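Side-chain contacts in 2-C-methyl-D-erythritol 2,4-cyclodiphosphate synthase (Thermus thermophilus, PDB 1IV3), which converts 4-diphosphocytidyl-2-C-methyl-D-erythritol 2-phosphate into 2-C-methyl-D-erythritol 2,4-cyclodiphosphate with release of CMP, in the non-mevalonate route to isoprenoids: residues Met81-Val84 and Glu85-Ala89; His108-Ala111 and Leu112-Leu116. The protein carries 3 engineered substitutions. One frame throughout, in Å; residues are numbered along the deposited sequence.

Contact 1 of 2, residues Met81-Val84 and Glu85-Ala89. Engineered in segment 81-84: M81 (natural residue Leu).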
loop_
_atom_site.group_PDB
_atom_site.type_symbol
_atom_site.label_atom_id
_atom_site.label_comp_id
_atom_site.label_asym_id
_atom_site.label_seq_id
_atom_site.Cartn_x
_atom_site.Cartn_y
_atom_site.Cartn_z
ATOM N N MET A 81 -8.306 -2.661 19.093
ATOM C CA MET A 81 -9.352 -1.651 19.187
ATOM C C MET A 81 -9.380 -1.141 20.628
ATOM O O MET A 81 -9.525 0.058 20.879
ATOM C CB MET A 81 -10.723 -2.192 18.753
ATOM C CG MET A 81 -10.862 -2.445 17.252
ATOM S SD MET A 81 -12.342 -3.352 16.747
ATOM C CE MET A 81 -13.597 -2.144 17.156
ATOM N N ARG A 82 -9.224 -2.057 21.587
ATOM C CA ARG A 82 -9.331 -1.624 22.991
ATOM C C ARG A 82 -8.216 -0.654 23.346
ATOM O O ARG A 82 -8.440 0.376 23.984
ATOM C CB ARG A 82 -9.285 -2.814 23.951
ATOM C CG ARG A 82 -9.473 -2.421 25.423
ATOM C CD ARG A 82 -9.387 -3.650 26.325
ATOM N NE ARG A 82 -8.008 -4.137 26.422
ATOM C CZ ARG A 82 -7.106 -3.470 27.148
ATOM N NH1 ARG A 82 -7.483 -2.361 27.788
ATOM N NH2 ARG A 82 -5.852 -3.898 27.246
ATOM N N LEU A 83 -7.001 -0.984 22.912
ATOM C CA LEU A 83 -5.829 -0.152 23.172
ATOM C C LEU A 83 -5.949 1.216 22.521
ATOM O O LEU A 83 -5.630 2.217 23.153
ATOM C CB LEU A 83 -4.562 -0.847 22.666
ATOM C CG LEU A 83 -4.207 -2.173 23.332
ATOM C CD1 LEU A 83 -3.077 -2.861 22.575
ATOM C CD2 LEU A 83 -3.822 -1.967 24.793
ATOM N N VAL A 84 -6.393 1.321 21.260
ATOM C CA VAL A 84 -6.465 2.705 20.748
ATOM C C VAL A 84 -7.631 3.471 21.359
ATOM O O VAL A 84 -7.511 4.686 21.558
ATOM C CB VAL A 84 -6.512 2.666 19.220
ATOM C CG1 VAL A 84 -5.293 1.865 18.766
ATOM C CG2 VAL A 84 -7.800 2.057 18.706
ATOM N N GLU A 85 -8.743 2.787 21.663
ATOM C CA GLU A 85 -9.917 3.471 22.235
ATOM C C GLU A 85 -9.512 4.027 23.584
ATOM O O GLU A 85 -9.875 5.123 23.999
ATOM C CB GLU A 85 -11.134 2.558 22.370
ATOM C CG GLU A 85 -11.870 2.349 21.053
ATOM C CD GLU A 85 -12.848 1.196 21.041
ATOM O OE1 GLU A 85 -13.209 0.679 22.117
ATOM O OE2 GLU A 85 -13.272 0.780 19.937
ATOM N N ALA A 86 -8.691 3.247 24.287
ATOM C CA ALA A 86 -8.257 3.774 25.588
ATOM C C ALA A 86 -7.418 5.022 25.443
ATOM O O ALA A 86 -7.243 5.793 26.386
ATOM C CB ALA A 86 -7.460 2.702 26.322
ATOM N N ARG A 87 -6.857 5.234 24.268
ATOM C CA ARG A 87 -6.020 6.414 24.040
ATOM C C ARG A 87 -6.792 7.529 23.349
ATOM O O ARG A 87 -6.160 8.472 22.872
ATOM C CB ARG A 87 -4.772 5.988 23.262
ATOM C CG ARG A 87 -3.784 5.231 24.164
ATOM C CD ARG A 87 -2.863 4.363 23.318
ATOM N NE ARG A 87 -1.932 3.555 24.091
ATOM C CZ ARG A 87 -2.213 2.512 24.860
ATOM N NH1 ARG A 87 -3.451 2.055 25.029
ATOM N NH2 ARG A 87 -1.216 1.901 25.491
ATOM N N GLY A 88 -8.111 7.415 23.333
ATOM C CA GLY A 88 -9.028 8.413 22.837
ATOM C C GLY A 88 -9.441 8.238 21.396
ATOM O O GLY A 88 -10.155 9.072 20.836
ATOM N N ALA A 89 -9.039 7.166 20.714
ATOM C CA ALA A 89 -9.382 7.079 19.293
ATOM C C ALA A 89 -10.838 6.736 19.044
ATOM O O ALA A 89 -11.487 6.012 19.811
ATOM C CB ALA A 89 -8.495 5.997 18.691
#
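V84 and A89 close the C-terminal end of helix 73-86 in a Schellman motif, with G88, at a positive phi, as the C-prime residue. The evidence is a six-to-one bond, A89 N to V84 O over 3.0 Å, together with G88 N to E85 O. V84 O also accepts from R87 N, which approaches from the opposite face of the carbonyl plane, so two donors grip one oxygen. At this turn the CB atoms of V84 and A89 meet at 3.9 Å, and both side chains lean on Y52. One turn back, M81, an engineered residue where the natural protein has leucine, lies beside E85 and points the same way. E85 has CG anti to its carbonyl carbon (chi1 -79°) and runs extended, which lays its methylene carbons along M81 O, with E85 CG 3.3 Å from that oxygen. The bend of M81 at chi3 leaves its CE 4.0 Å from E85 OE2, the oxygen that forms a salt bridge with R121. With an alanine in place of E85, R121 would probably lose this carboxylate mate and the flank of M81 its neighbouring chain. L83 and R87 make a second side-by-side pair. R87 runs extended from CG to NE beside L83, which brings its NH1 to 3.9 Å from L83 CB. There R87 NH1 donates to L83 O over 2.9 Å, at a C=O...N angle of 119°, with the oxygen at the guanidinium edge but 23° out of its plane.

Contact 2 of 2, residues His108-Ala111 and Leu112-Leu116; sequences HRKA and LVDSL
H108, at the N-cap position of helix 109-120, meets L112 one turn on, both through the backbone and through carbon. L112 N donates to H108 O over 2.8 Å, nearly in line with the carbonyl (C=O...N angle 170°), and L112 CD1 rests 3.7 Å from H108 CB, while the end of the H108 side chain leads away from L112 and the residue touches P26 and I25. R109 follows: its carbonyl receives V113 N at 2.9 Å, and V113 CG2 lies alongside the same oxygen, 3.3 Å from R109 O. Its guanidinium is committed outside the helix, where NH2 forms a salt bridge with D56 of the second subunit.

K110 carries the charged i to i+4 pair. With CG anti to the backbone N (chi1 -176°), the chain stays extended until a bend at chi4 brings the ammonium to the D114 carboxylate. K110 NZ forms a salt bridge with D114 OD2 at 3.1 Å, on the syn lone pair, the side of the other carboxylate oxygen; the two side chains cross at a slant. D114 OD1 takes a hydrogen bond from Q124, so each carboxylate oxygen has a partner and the group's rotation is restrained from two directions. A111 ends the segment by accepting S115 N over 2.9 Å, while S115 OG bonds to C21 O.

The helix is the crossover of a beta-alpha-beta unit between strands 91-99 and 127-132: L112 and V113 pack on L129 of strand 127-132, A111, L112 and S115 meet L23 of strand 23-25, and L116 touches M41 and L44 of helix 39-50.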
loop_
_atom_site.group_PDB
_atom_site.type_symbol
_atom_site.label_atom_id
_atom_site.label_comp_id
_atom_site.label_asym_id
_atom_site.label_seq_id
_atom_site.Cartn_x
_atom_site.Cartn_y
_atom_site.Cartn_z
ATOM N N HIS A 108 -18.738 -13.992 -1.673
ATOM C CA HIS A 108 -18.721 -13.818 -0.218
ATOM C C HIS A 108 -18.670 -12.370 0.229
ATOM O O HIS A 108 -18.484 -12.051 1.415
ATOM C CB HIS A 108 -17.485 -14.542 0.370
ATOM C CG HIS A 108 -17.545 -16.012 0.054
ATOM N ND1 HIS A 108 -16.774 -16.641 -0.888
ATOM C CD2 HIS A 108 -18.352 -16.959 0.595
ATOM C CE1 HIS A 108 -17.087 -17.927 -0.925
ATOM N NE2 HIS A 108 -18.037 -18.137 -0.035
ATOM N N ARG A 109 -18.818 -11.469 -0.721
ATOM C CA ARG A 109 -18.631 -10.051 -0.456
ATOM C C ARG A 109 -19.528 -9.569 0.667
ATOM O O ARG A 109 -19.102 -8.899 1.607
ATOM C CB ARG A 109 -18.928 -9.242 -1.740
ATOM C CG ARG A 109 -18.567 -7.783 -1.633
ATOM C CD ARG A 109 -18.777 -7.008 -2.920
ATOM N NE ARG A 109 -18.058 -7.541 -4.071
ATOM C CZ ARG A 109 -16.821 -7.169 -4.399
ATOM N NH1 ARG A 109 -16.236 -6.264 -3.620
ATOM N NH2 ARG A 109 -16.183 -7.665 -5.453
ATOM N N LYS A 110 -20.818 -9.919 0.578
ATOM C CA LYS A 110 -21.731 -9.407 1.601
ATOM C C LYS A 110 -21.321 -9.894 2.992
ATOM O O LYS A 110 -21.232 -9.097 3.935
ATOM C CB LYS A 110 -23.170 -9.831 1.307
ATOM C CG LYS A 110 -24.138 -9.218 2.306
ATOM C CD LYS A 110 -25.584 -9.638 2.062
ATOM C CE LYS A 110 -26.366 -9.524 3.371
ATOM N NZ LYS A 110 -26.242 -8.163 3.969
ATOM N N ALA A 111 -21.081 -11.200 3.091
ATOM C CA ALA A 111 -20.708 -11.761 4.389
ATOM C C ALA A 111 -19.414 -11.139 4.909
ATOM O O ALA A 111 -19.294 -10.813 6.083
ATOM C CB ALA A 111 -20.540 -13.266 4.274
ATOM N N LEU A 112 -18.405 -10.990 4.058
ATOM C CA LEU A 112 -17.116 -10.430 4.487
ATOM C C LEU A 112 -17.257 -9.000 4.982
ATOM O O LEU A 112 -16.796 -8.592 6.059
ATOM C CB LEU A 112 -16.143 -10.484 3.312
ATOM C CG LEU A 112 -15.696 -11.904 2.949
ATOM C CD1 LEU A 112 -15.033 -12.010 1.579
ATOM C CD2 LEU A 112 -14.763 -12.364 4.064
ATOM N N VAL A 113 -17.946 -8.196 4.163
ATOM C CA VAL A 113 -18.170 -6.808 4.586
ATOM C C VAL A 113 -19.006 -6.729 5.853
ATOM O O VAL A 113 -18.750 -5.930 6.759
ATOM C CB VAL A 113 -18.836 -5.994 3.472
ATOM C CG1 VAL A 113 -19.225 -4.611 3.964
ATOM C CG2 VAL A 113 -17.858 -5.942 2.296
ATOM N N ASP A 114 -20.034 -7.564 5.945
ATOM C CA ASP A 114 -20.856 -7.544 7.153
ATOM C C ASP A 114 -20.005 -7.874 8.375
ATOM O O ASP A 114 -20.193 -7.328 9.434
ATOM C CB ASP A 114 -21.966 -8.585 7.064
ATOM C CG ASP A 114 -23.126 -8.163 6.179
ATOM O OD1 ASP A 114 -23.158 -7.006 5.721
ATOM O OD2 ASP A 114 -23.995 -9.041 5.991
ATOM N N SER A 115 -19.083 -8.817 8.217
ATOM C CA SER A 115 -18.266 -9.239 9.367
ATOM C C SER A 115 -17.373 -8.089 9.769
ATOM O O SER A 115 -17.247 -7.714 10.929
ATOM C CB SER A 115 -17.512 -10.508 8.984
ATOM O OG SER A 115 -16.661 -10.968 10.005
ATOM N N LEU A 116 -16.728 -7.443 8.784
ATOM C CA LEU A 116 -15.867 -6.316 9.163
ATOM C C LEU A 116 -16.659 -5.205 9.839
ATOM O O LEU A 116 -16.198 -4.579 10.794
ATOM C CB LEU A 116 -15.181 -5.765 7.918
ATOM C CG LEU A 116 -14.110 -6.651 7.268
ATOM C CD1 LEU A 116 -13.403 -5.877 6.155
ATOM C CD2 LEU A 116 -13.116 -7.146 8.308
#

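In the fold
Contact 1 closes helix 73-86, just ahead of strand 91-99, whereas contact 2 opens helix 109-120, which follows that strand. Their centres lie 24 Å apart and their nearest atoms about 7 Å, without touching. The side chain of L83 in contact 1 is about 5 Å from that of F61, a predicted substrate-binding residue. Contact 2 has the firmer link to the site: the side chains of R109 and F131 are about 3 Å apart and those of L112 and L105 about 4 Å, and both F131 and L105 are substrate-binding residues. Contact 2 therefore probably borders the substrate pocket, while its R109 side chain stays about 13 Å from a bound magnesium ion.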